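PDB 5WUJ: flagellar motor switch protein FliG from Helicobacter pylori 26695, which forms part of a switch complex, proposed to lie at the base of the basal body, that contacts chemotaxis proteins and the motor parts determining rotation direction. Local coordinates for residues B[8-12]-B[13-17]; B[43-46]-B[47-51]; B[83-86]-B[87-91]. One frame throughout, in Å; residues are numbered along the deposited sequence.

Interaction 1: B[8-12]-B[13-17]; sequences DELSM and SEKIA
The N-terminal cap of helix 12-23 is built round Ser-11 and Glu-14, as one half of a capping box. Ser-11 holds the N-cap position and Glu-14 is the third residue of the first turn. The side chain of Glu-14 folds back to take the backbone N-H of Ser-11, with Glu-14 OE1 2.7 Å from Ser-11 N. The bond is nearly straight, at 166°, and uses the lone pair of OE1 that points away from the other carboxylate oxygen. The reciprocal half is missing, since Ser-11 OG makes no capping bond. Glu-14 CG lies beside its own backbone N (chi1 -54°), and the extended chain beyond it runs back past the cap. The carboxylate also passes Leu-10, with Glu-14 OE1 3.3 Å from Leu-10 CA. The acid sits at the N-terminal end of the helix, where the helix dipole would probably favour its negative charge.

The first helical bonds follow. Lys-15 N gives to Ser-11 O at 2.9 Å, and Ile-16 N gives to Met-12 O. Apolar atoms flank them. Leu-10 CD2 meets Glu-14 CB at 3.9 Å, and Leu-10 CB meets Lys-15 CG at 3.9 Å. Met-12 CG lies 4.0 Å from Ile-16 CD1.

Lys-15 NZ forms its salt bridge with Glu-64 on helix 55-71. Met-12 N is bonded to an acidic side chain on the chain of another protein, consistent with the FliF-binding role of the FliG N-terminal domain. Glu-14 and Ile-16 face helix 37-50 at Gln-46 and Ile-43, and Leu-10, Met-12 and Ile-16 also pack on helix 55-71.

Interaction 2: B[43-46]-B[47-51]; sequences ISKQ and IVQLN
Leu-50 N gives a short bond to Gln-46 O, 2.7 Å, in the last turns of helix 37-50 of the all-helical FliG N-terminal domain. Three more backbone bonds of the same i to i+4 alpha-helical ladder precede it. Ile-47 N meets Ile-43 O at 2.9 Å. Val-48 N reaches Ser-44 O, and Gln-49 N reaches Lys-45 O.

The polar side chains do not bond across this turn. Gln-46 and Gln-49 bring their amides together with planes 61° apart. The near atoms are two acceptors, Gln-46 OE1 and Gln-49 OE1, 3.4 Å apart, so this is plain contact. Gln-46 NE2 instead gives a weak bond back to Glu-42. Ser-44 OG is bonded to Ile-40 O, one turn earlier. The aliphatic part of Lys-45 lies against the Gln-49 amide, with Lys-45 CG 3.7 Å from Gln-49 OE1.

Ile-43 and Ile-47 form the apolar stripe of the turn. The outward contacts are plain helix packing. Ile-43 continues inward onto Leu-20 of helix 12-23, while Ile-47 touches Thr-28 of helix 25-32. Gln-46 is buried against Ala-17. Leu-50 bends over its own acceptor, with Leu-50 CB 3.2 Å from Gln-46 O. Ile-47 CD1 ends 4.0 Å from Ile-43 CG2, the branch that stands anti to the backbone N of Ile-43.

Interaction 3: B[83-86]-B[87-91]; sequences AREL and LTRTL
Thr-88 and Thr-90 turn their hydroxyls back onto carbonyls four residues earlier, Arg-84 O and Leu-86 O. Thr-88 OG1 gives to Arg-84 O at 2.7 Å. Thr-88 N gives to the same oxygen from the opposite face of the carbonyl plane. Thr-90 OG1 gives to Leu-86 O at 2.8 Å, but from above the carbonyl plane, 36° out of it. Thr-90 N gives to that oxygen as well. The two hydroxyls reach back by different rotations: in Thr-88 OG1 lies beside the backbone N (chi1 -61°), while in Thr-90 it is flanked by both the backbone N and the carbonyl carbon (chi1 48°). Each carbonyl is thus gripped twice by one threonine, which fixes both hydroxyls.

Arg-89 bends at chi3 and folds back along the helix. One face of its guanidinium looks onto Glu-85 O and Leu-86 CA, and Glu-85 O lies 3.8 Å above the plane, towards the rim. The charged ends stay apart, with Glu-85 OE1 4.4 Å from Arg-89 NH1. A water joins them, 2.7 Å from Glu-85 OE1 and 3.0 Å from Arg-89 NH1. The carboxylate of Glu-85 is also close to that of Glu-81, which may raise its pKa. Arg-84 forms its salt bridge with Glu-81.

On another side of the turn, Leu-87 CG lies 3.3 Å from Ala-83 O. Leu-87 then packs on Ala-96, Val-99 and Met-100 of helix 93-104, and Glu-85 touches helix 55-71. The pattern is that of an alpha-helix whose threonines back-bond to the i-4 carbonyl, here in helix 79-91 of the FliG N-terminal domain.

Overall arrangement
The three contacts are one helix start and two helix turns, on three separate helices of one all-helical domain. Interactions 1 and 2 are neighbours, with centres about 11 Å apart. They touch directly where helix 12-23 meets helix 37-50: Ala-17 CB is 3.5 Å from Gln-46 CB, and Glu-14 O is 3.6 Å from Leu-50 CD1. Interaction 3 lies apart, its centre about 23 Å from that of interaction 1 and about 31 Å from that of interaction 2. Helix 55-71 touches both interaction 1 and interaction 3. The chain of another protein also reaches both of these, but not interaction 2, where a glycerol, probably from the crystallisation liquor, lies about 3 Å from the side chain of Asn-51.

Interaction 1: B[8-12]-B[13-17]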
ATOM      1  N   ASP B   8       1.870   0.174 -13.900  1.00 47.51           N
ATOM      2  CA  ASP B   8       3.207  -0.387 -14.044  1.00 56.99           C
ATOM      3  C   ASP B   8       4.258   0.650 -14.408  1.00 54.17           C
ATOM      4  O   ASP B   8       5.451   0.329 -14.384  1.00 57.06           O
ATOM      5  CB  ASP B   8       3.208  -1.497 -15.094  1.00 71.09           C
ATOM      6  CG  ASP B   8       2.224  -2.592 -14.768  1.00 79.16           C
ATOM      7  OD1 ASP B   8       1.995  -2.847 -13.563  1.00 78.10           O
ATOM      8  OD2 ASP B   8       1.678  -3.190 -15.717  1.00 86.13           O
ATOM      9  N   GLU B   9       3.856   1.872 -14.739  1.00 49.25           N
ATOM     10  CA  GLU B   9       4.808   2.926 -15.042  1.00 56.76           C
ATOM     11  C   GLU B   9       4.909   3.955 -13.923  1.00 50.34           C
ATOM     12  O   GLU B   9       5.609   4.960 -14.073  1.00 45.83           O
ATOM     13  CB  GLU B   9       4.443   3.597 -16.365  1.00 72.97           C
ATOM     14  CG  GLU B   9       4.671   2.701 -17.582  1.00 85.08           C
ATOM     15  CD  GLU B   9       6.140   2.337 -17.777  1.00 95.88           C
ATOM     16  OE1 GLU B   9       6.417   1.245 -18.315  1.00101.82           O
ATOM     17  OE2 GLU B   9       7.017   3.142 -17.389  1.00 95.97           O
ATOM     18  N   LEU B  10       4.223   3.731 -12.807  1.00 44.68           N
ATOM     19  CA  LEU B  10       4.422   4.572 -11.634  1.00 36.56           C
ATOM     20  C   LEU B  10       5.812   4.336 -11.056  1.00 32.23           C
ATOM     21  O   LEU B  10       6.224   3.195 -10.849  1.00 33.15           O
ATOM     22  CB  LEU B  10       3.369   4.277 -10.568  1.00 30.47           C
ATOM     23  CG  LEU B  10       1.934   4.712 -10.832  1.00 36.74           C
ATOM     24  CD1 LEU B  10       1.077   4.205  -9.691  1.00 39.27           C
ATOM     25  CD2 LEU B  10       1.832   6.232 -10.975  1.00 34.88           C
ATOM     26  N   SER B  11       6.542   5.410 -10.804  1.00 31.52           N
ATOM     27  CA  SER B  11       7.771   5.233 -10.060  1.00 34.44           C
ATOM     28  C   SER B  11       7.445   4.844  -8.624  1.00 29.67           C
ATOM     29  O   SER B  11       6.302   4.960  -8.150  1.00 33.75           O
ATOM     30  CB  SER B  11       8.602   6.507 -10.086  1.00 40.08           C
ATOM     31  OG  SER B  11       9.016   6.769 -11.413  1.00 47.53           O
ATOM     32  N   MET B  12       8.470   4.366  -7.924  1.00 28.99           N
ATOM     33  CA  MET B  12       8.290   4.013  -6.522  1.00 28.08           C
ATOM     34  C   MET B  12       7.901   5.243  -5.699  1.00 33.94           C
ATOM     35  O   MET B  12       7.087   5.158  -4.771  1.00 33.12           O
ATOM     36  CB  MET B  12       9.569   3.352  -6.001  1.00 28.09           C
ATOM     37  CG  MET B  12       9.527   2.970  -4.537  1.00 40.59           C
ATOM     38  SD  MET B  12       8.103   1.919  -4.129  1.00 48.83           S
ATOM     39  CE  MET B  12       8.648   0.323  -4.713  1.00 42.90           C
ATOM     40  N   SER B  13       8.443   6.405  -6.067  1.00 31.60           N
ATOM     41  CA  SER B  13       8.094   7.654  -5.399  1.00 34.54           C
ATOM     42  C   SER B  13       6.636   8.032  -5.649  1.00 26.42           C
ATOM     43  O   SER B  13       5.958   8.547  -4.753  1.00 29.27           O
ATOM     44  CB  SER B  13       9.047   8.769  -5.866  1.00 41.30           C
ATOM     45  OG  SER B  13       8.436  10.047  -5.869  1.00 52.05           O
ATOM     46  N   GLU B  14       6.139   7.788  -6.861  1.00 22.17           N
ATOM     47  CA  GLU B  14       4.718   8.000  -7.153  1.00 28.96           C
ATOM     48  C   GLU B  14       3.833   7.053  -6.359  1.00 23.35           C
ATOM     49  O   GLU B  14       2.781   7.460  -5.848  1.00 23.43           O
ATOM     50  CB  GLU B  14       4.461   7.827  -8.646  1.00 25.01           C
ATOM     51  CG  GLU B  14       5.382   8.716  -9.473  1.00 34.07           C
ATOM     52  CD  GLU B  14       5.030   8.715 -10.925  1.00 51.17           C
ATOM     53  OE1 GLU B  14       5.375   7.735 -11.626  1.00 58.57           O
ATOM     54  OE2 GLU B  14       4.415   9.704 -11.363  1.00 60.82           O
ATOM     55  N   LYS B  15       4.234   5.784  -6.262  1.00 25.33           N
ATOM     56  CA  LYS B  15       3.488   4.829  -5.448  1.00 23.92           C
ATOM     57  C   LYS B  15       3.449   5.270  -3.994  1.00 26.67           C
ATOM     58  O   LYS B  15       2.420   5.132  -3.321  1.00 21.62           O
ATOM     59  CB  LYS B  15       4.115   3.444  -5.552  1.00 22.05           C
ATOM     60  CG  LYS B  15       4.150   2.872  -6.976  1.00 33.52           C
ATOM     61  CD  LYS B  15       4.322   1.376  -6.916  1.00 33.32           C
ATOM     62  CE  LYS B  15       4.487   0.748  -8.269  1.00 36.01           C
ATOM     63  NZ  LYS B  15       5.669  -0.151  -8.229  1.00 40.03           N
ATOM     64  N   ILE B  16       4.556   5.824  -3.494  1.00 26.23           N
ATOM     65  CA  ILE B  16       4.595   6.232  -2.091  1.00 21.66           C
ATOM     66  C   ILE B  16       3.663   7.413  -1.853  1.00 19.41           C
ATOM     67  O   ILE B  16       2.938   7.447  -0.858  1.00 22.25           O
ATOM     68  CB  ILE B  16       6.042   6.542  -1.672  1.00 24.19           C
ATOM     69  CG1 ILE B  16       6.833   5.245  -1.491  1.00 29.24           C
ATOM     70  CG2 ILE B  16       6.072   7.395  -0.414  1.00 26.21           C
ATOM     71  CD1 ILE B  16       8.369   5.451  -1.559  1.00 27.46           C
ATOM     72  N   ALA B  17       3.641   8.388  -2.771  1.00 17.95           N
ATOM     73  CA  ALA B  17       2.705   9.501  -2.625  1.00 17.25           C
ATOM     74  C   ALA B  17       1.264   9.021  -2.717  1.00 22.86           C
ATOM     75  O   ALA B  17       0.394   9.492  -1.966  1.00 24.33           O
ATOM     76  CB  ALA B  17       2.976  10.565  -3.687  1.00 19.07           C
TER

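Interaction 2: B[43-46]-B[47-51]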
ATOM      1  N   ILE B  43       8.244  13.937  -2.741  1.00 33.99           N
ATOM      2  CA  ILE B  43       7.001  13.266  -2.378  1.00 33.53           C
ATOM      3  C   ILE B  43       5.842  14.257  -2.358  1.00 34.02           C
ATOM      4  O   ILE B  43       4.756  13.974  -2.882  1.00 35.00           O
ATOM      5  CB  ILE B  43       7.180  12.533  -1.034  1.00 34.90           C
ATOM      6  CG1 ILE B  43       8.024  11.281  -1.256  1.00 35.57           C
ATOM      7  CG2 ILE B  43       5.831  12.150  -0.439  1.00 37.69           C
ATOM      8  CD1 ILE B  43       8.201  10.427  -0.015  1.00 43.35           C
ATOM      9  N   SER B  44       6.065  15.445  -1.780  1.00 33.49           N
ATOM     10  CA  SER B  44       5.065  16.513  -1.796  1.00 30.31           C
ATOM     11  C   SER B  44       4.628  16.842  -3.215  1.00 33.13           C
ATOM     12  O   SER B  44       3.439  17.085  -3.471  1.00 35.33           O
ATOM     13  CB  SER B  44       5.629  17.775  -1.134  1.00 29.03           C
ATOM     14  OG  SER B  44       5.885  17.547   0.237  1.00 38.62           O
ATOM     15  N   LYS B  45       5.584  16.877  -4.143  1.00 26.73           N
ATOM     16  CA  LYS B  45       5.263  17.188  -5.529  1.00 31.69           C
ATOM     17  C   LYS B  45       4.304  16.159  -6.116  1.00 29.36           C
ATOM     18  O   LYS B  45       3.363  16.518  -6.833  1.00 27.59           O
ATOM     19  CB  LYS B  45       6.548  17.262  -6.349  1.00 30.75           C
ATOM     20  CG  LYS B  45       6.353  17.605  -7.808  1.00 42.87           C
ATOM     21  CD  LYS B  45       7.700  17.786  -8.504  1.00 52.43           C
ATOM     22  CE  LYS B  45       7.823  16.884  -9.723  1.00 64.88           C
ATOM     23  NZ  LYS B  45       8.528  15.610  -9.415  1.00 73.60           N
ATOM     24  N   GLN B  46       4.524  14.876  -5.818  1.00 25.02           N
ATOM     25  CA  GLN B  46       3.674  13.835  -6.384  1.00 32.04           C
ATOM     26  C   GLN B  46       2.311  13.762  -5.696  1.00 25.75           C
ATOM     27  O   GLN B  46       1.317  13.405  -6.335  1.00 33.51           O
ATOM     28  CB  GLN B  46       4.392  12.487  -6.308  1.00 32.26           C
ATOM     29  CG  GLN B  46       5.731  12.445  -7.035  1.00 38.67           C
ATOM     30  CD  GLN B  46       5.611  12.745  -8.528  1.00 55.06           C
ATOM     31  OE1 GLN B  46       4.528  12.639  -9.121  1.00 57.93           O
ATOM     32  NE2 GLN B  46       6.733  13.113  -9.145  1.00 57.13           N
ATOM     33  N   ILE B  47       2.243  14.096  -4.406  1.00 25.99           N
ATOM     34  CA  ILE B  47       0.955  14.176  -3.719  1.00 28.04           C
ATOM     35  C   ILE B  47       0.061  15.196  -4.406  1.00 33.80           C
ATOM     36  O   ILE B  47      -1.117  14.935  -4.680  1.00 38.18           O
ATOM     37  CB  ILE B  47       1.160  14.532  -2.237  1.00 27.09           C
ATOM     38  CG1 ILE B  47       1.756  13.347  -1.473  1.00 22.36           C
ATOM     39  CG2 ILE B  47      -0.148  15.061  -1.621  1.00 23.63           C
ATOM     40  CD1 ILE B  47       2.150  13.708  -0.033  1.00 29.67           C
ATOM     41  N   VAL B  48       0.615  16.377  -4.703  1.00 27.69           N
ATOM     42  CA  VAL B  48      -0.160  17.410  -5.383  1.00 25.07           C
ATOM     43  C   VAL B  48      -0.524  16.958  -6.788  1.00 34.88           C
ATOM     44  O   VAL B  48      -1.629  17.225  -7.274  1.00 37.45           O
ATOM     45  CB  VAL B  48       0.616  18.741  -5.411  1.00 30.69           C
ATOM     46  CG1 VAL B  48      -0.147  19.783  -6.207  1.00 30.05           C
ATOM     47  CG2 VAL B  48       0.890  19.231  -3.992  1.00 36.00           C
ATOM     48  N   GLN B  49       0.386  16.247  -7.456  1.00 33.12           N
ATOM     49  CA  GLN B  49       0.149  15.890  -8.849  1.00 37.64           C
ATOM     50  C   GLN B  49      -0.722  14.644  -8.996  1.00 37.84           C
ATOM     51  O   GLN B  49      -1.423  14.516 -10.004  1.00 33.94           O
ATOM     52  CB  GLN B  49       1.489  15.709  -9.574  1.00 41.27           C
ATOM     53  CG  GLN B  49       2.152  17.034  -9.956  1.00 56.87           C
ATOM     54  CD  GLN B  49       3.578  16.885 -10.489  1.00 62.95           C
ATOM     55  OE1 GLN B  49       4.235  15.861 -10.278  1.00 60.82           O
ATOM     56  NE2 GLN B  49       4.063  17.922 -11.175  1.00 60.61           N
ATOM     57  N   LEU B  50      -0.702  13.722  -8.022  1.00 35.50           N
ATOM     58  CA  LEU B  50      -1.483  12.489  -8.104  1.00 36.68           C
ATOM     59  C   LEU B  50      -2.772  12.523  -7.284  1.00 34.33           C
ATOM     60  O   LEU B  50      -3.487  11.520  -7.252  1.00 35.41           O
ATOM     61  CB  LEU B  50      -0.631  11.288  -7.681  1.00 30.58           C
ATOM     62  CG  LEU B  50       0.595  11.088  -8.568  1.00 29.08           C
ATOM     63  CD1 LEU B  50       1.562  10.113  -7.960  1.00 28.69           C
ATOM     64  CD2 LEU B  50       0.167  10.633  -9.963  1.00 32.18           C
ATOM     65  N   ASN B  51      -3.077  13.639  -6.620  1.00 31.35           N
ATOM     66  CA  ASN B  51      -4.386  13.824  -6.010  1.00 41.55           C
ATOM     67  C   ASN B  51      -5.474  13.432  -6.997  1.00 45.40           C
ATOM     68  O   ASN B  51      -5.476  13.876  -8.147  1.00 46.43           O
ATOM     69  CB  ASN B  51      -4.580  15.286  -5.588  1.00 37.87           C
ATOM     70  CG  ASN B  51      -4.786  15.446  -4.087  1.00 52.52           C
ATOM     71  OD1 ASN B  51      -5.167  14.503  -3.392  1.00 61.46           O
ATOM     72  ND2 ASN B  51      -4.537  16.654  -3.581  1.00 57.73           N
TER

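Interaction 3: B[83-86]-B[87-91]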
ATOM      1  N   ALA B  83      -3.252 -13.971   2.603  1.00 25.62           N
ATOM      2  CA  ALA B  83      -3.453 -15.228   1.876  1.00 27.99           C
ATOM      3  C   ALA B  83      -4.427 -15.048   0.717  1.00 25.84           C
ATOM      4  O   ALA B  83      -4.173 -15.512  -0.404  1.00 26.11           O
ATOM      5  CB  ALA B  83      -3.964 -16.304   2.833  1.00 23.61           C
ATOM      6  N   ARG B  84      -5.544 -14.365   0.973  1.00 25.00           N
ATOM      7  CA  ARG B  84      -6.561 -14.162  -0.056  1.00 27.37           C
ATOM      8  C   ARG B  84      -5.984 -13.438  -1.268  1.00 32.68           C
ATOM      9  O   ARG B  84      -6.268 -13.808  -2.414  1.00 29.78           O
ATOM     10  CB  ARG B  84      -7.729 -13.382   0.553  1.00 23.34           C
ATOM     11  CG  ARG B  84      -9.024 -13.386  -0.231  1.00 26.62           C
ATOM     12  CD  ARG B  84     -10.073 -12.528   0.492  1.00 26.18           C
ATOM     13  NE  ARG B  84     -10.678 -13.219   1.633  1.00 29.79           N
ATOM     14  CZ  ARG B  84     -10.568 -12.841   2.913  1.00 32.61           C
ATOM     15  NH1 ARG B  84      -9.870 -11.760   3.252  1.00 24.79           N
ATOM     16  NH2 ARG B  84     -11.166 -13.555   3.869  1.00 28.06           N
ATOM     17  N   GLU B  85      -5.166 -12.404  -1.035  1.00 31.94           N
ATOM     18  CA  GLU B  85      -4.520 -11.693  -2.137  1.00 36.42           C
ATOM     19  C   GLU B  85      -3.502 -12.573  -2.847  1.00 32.48           C
ATOM     20  O   GLU B  85      -3.442 -12.592  -4.083  1.00 34.16           O
ATOM     21  CB  GLU B  85      -3.835 -10.427  -1.623  1.00 33.35           C
ATOM     22  CG  GLU B  85      -4.790  -9.386  -1.079  1.00 34.40           C
ATOM     23  CD  GLU B  85      -4.072  -8.238  -0.370  1.00 39.17           C
ATOM     24  OE1 GLU B  85      -2.833  -8.127  -0.496  1.00 41.58           O
ATOM     25  OE2 GLU B  85      -4.751  -7.452   0.321  1.00 38.06           O
ATOM     26  N   LEU B  86      -2.689 -13.300  -2.077  1.00 24.79           N
ATOM     27  CA  LEU B  86      -1.691 -14.191  -2.663  1.00 26.72           C
ATOM     28  C   LEU B  86      -2.341 -15.269  -3.534  1.00 28.86           C
ATOM     29  O   LEU B  86      -1.921 -15.501  -4.676  1.00 27.48           O
ATOM     30  CB  LEU B  86      -0.874 -14.834  -1.549  1.00 27.14           C
ATOM     31  CG  LEU B  86       0.149 -15.887  -1.974  1.00 39.16           C
ATOM     32  CD1 LEU B  86       1.228 -15.246  -2.841  1.00 31.48           C
ATOM     33  CD2 LEU B  86       0.773 -16.553  -0.750  1.00 42.84           C
ATOM     34  N   LEU B  87      -3.347 -15.965  -2.993  1.00 29.64           N
ATOM     35  CA  LEU B  87      -3.961 -17.071  -3.727  1.00 28.66           C
ATOM     36  C   LEU B  87      -4.711 -16.574  -4.955  1.00 31.87           C
ATOM     37  O   LEU B  87      -4.723 -17.245  -5.994  1.00 30.50           O
ATOM     38  CB  LEU B  87      -4.895 -17.850  -2.809  1.00 28.17           C
ATOM     39  CG  LEU B  87      -4.129 -18.536  -1.681  1.00 35.39           C
ATOM     40  CD1 LEU B  87      -5.018 -18.812  -0.476  1.00 32.13           C
ATOM     41  CD2 LEU B  87      -3.470 -19.817  -2.181  1.00 34.32           C
ATOM     42  N   THR B  88      -5.312 -15.391  -4.866  1.00 23.78           N
ATOM     43  CA  THR B  88      -5.964 -14.816  -6.033  1.00 36.95           C
ATOM     44  C   THR B  88      -4.953 -14.499  -7.129  1.00 34.94           C
ATOM     45  O   THR B  88      -5.220 -14.713  -8.316  1.00 35.46           O
ATOM     46  CB  THR B  88      -6.740 -13.565  -5.613  1.00 35.78           C
ATOM     47  OG1 THR B  88      -7.744 -13.942  -4.662  1.00 34.37           O
ATOM     48  CG2 THR B  88      -7.391 -12.902  -6.809  1.00 36.43           C
ATOM     49  N   ARG B  89      -3.782 -13.991  -6.757  1.00 36.86           N
ATOM     50  CA  ARG B  89      -2.768 -13.724  -7.772  1.00 38.26           C
ATOM     51  C   ARG B  89      -2.251 -15.019  -8.386  1.00 38.49           C
ATOM     52  O   ARG B  89      -2.008 -15.086  -9.595  1.00 38.84           O
ATOM     53  CB  ARG B  89      -1.614 -12.925  -7.175  1.00 34.30           C
ATOM     54  CG  ARG B  89      -1.919 -11.454  -6.997  1.00 37.57           C
ATOM     55  CD  ARG B  89      -0.637 -10.648  -6.850  1.00 40.65           C
ATOM     56  NE  ARG B  89       0.110 -11.028  -5.655  1.00 41.94           N
ATOM     57  CZ  ARG B  89      -0.104 -10.520  -4.442  1.00 39.79           C
ATOM     58  NH1 ARG B  89      -1.048  -9.602  -4.257  1.00 36.14           N
ATOM     59  NH2 ARG B  89       0.628 -10.931  -3.416  1.00 35.81           N
ATOM     60  N   THR B  90      -2.097 -16.065  -7.575  1.00 29.44           N
ATOM     61  CA  THR B  90      -1.448 -17.271  -8.060  1.00 33.46           C
ATOM     62  C   THR B  90      -2.430 -18.276  -8.646  1.00 40.49           C
ATOM     63  O   THR B  90      -2.091 -18.961  -9.616  1.00 41.56           O
ATOM     64  CB  THR B  90      -0.633 -17.906  -6.930  1.00 33.35           C
ATOM     65  OG1 THR B  90      -1.431 -17.992  -5.746  1.00 33.81           O
ATOM     66  CG2 THR B  90       0.585 -17.034  -6.633  1.00 35.27           C
ATOM     67  N   LEU B  91      -3.644 -18.370  -8.106  1.00 31.66           N
ATOM     68  CA  LEU B  91      -4.602 -19.364  -8.562  1.00 36.61           C
ATOM     69  C   LEU B  91      -5.782 -18.779  -9.325  1.00 42.56           C
ATOM     70  O   LEU B  91      -6.518 -19.537  -9.965  1.00 40.45           O
ATOM     71  CB  LEU B  91      -5.132 -20.165  -7.365  1.00 35.58           C
ATOM     72  CG  LEU B  91      -4.077 -20.815  -6.467  1.00 36.69           C
ATOM     73  CD1 LEU B  91      -4.746 -21.521  -5.296  1.00 33.92           C
ATOM     74  CD2 LEU B  91      -3.197 -21.788  -7.250  1.00 34.60           C
TER
HETATM   75  O   HOH W   1      -0.363  -8.407  -1.573  1.00 34.81           O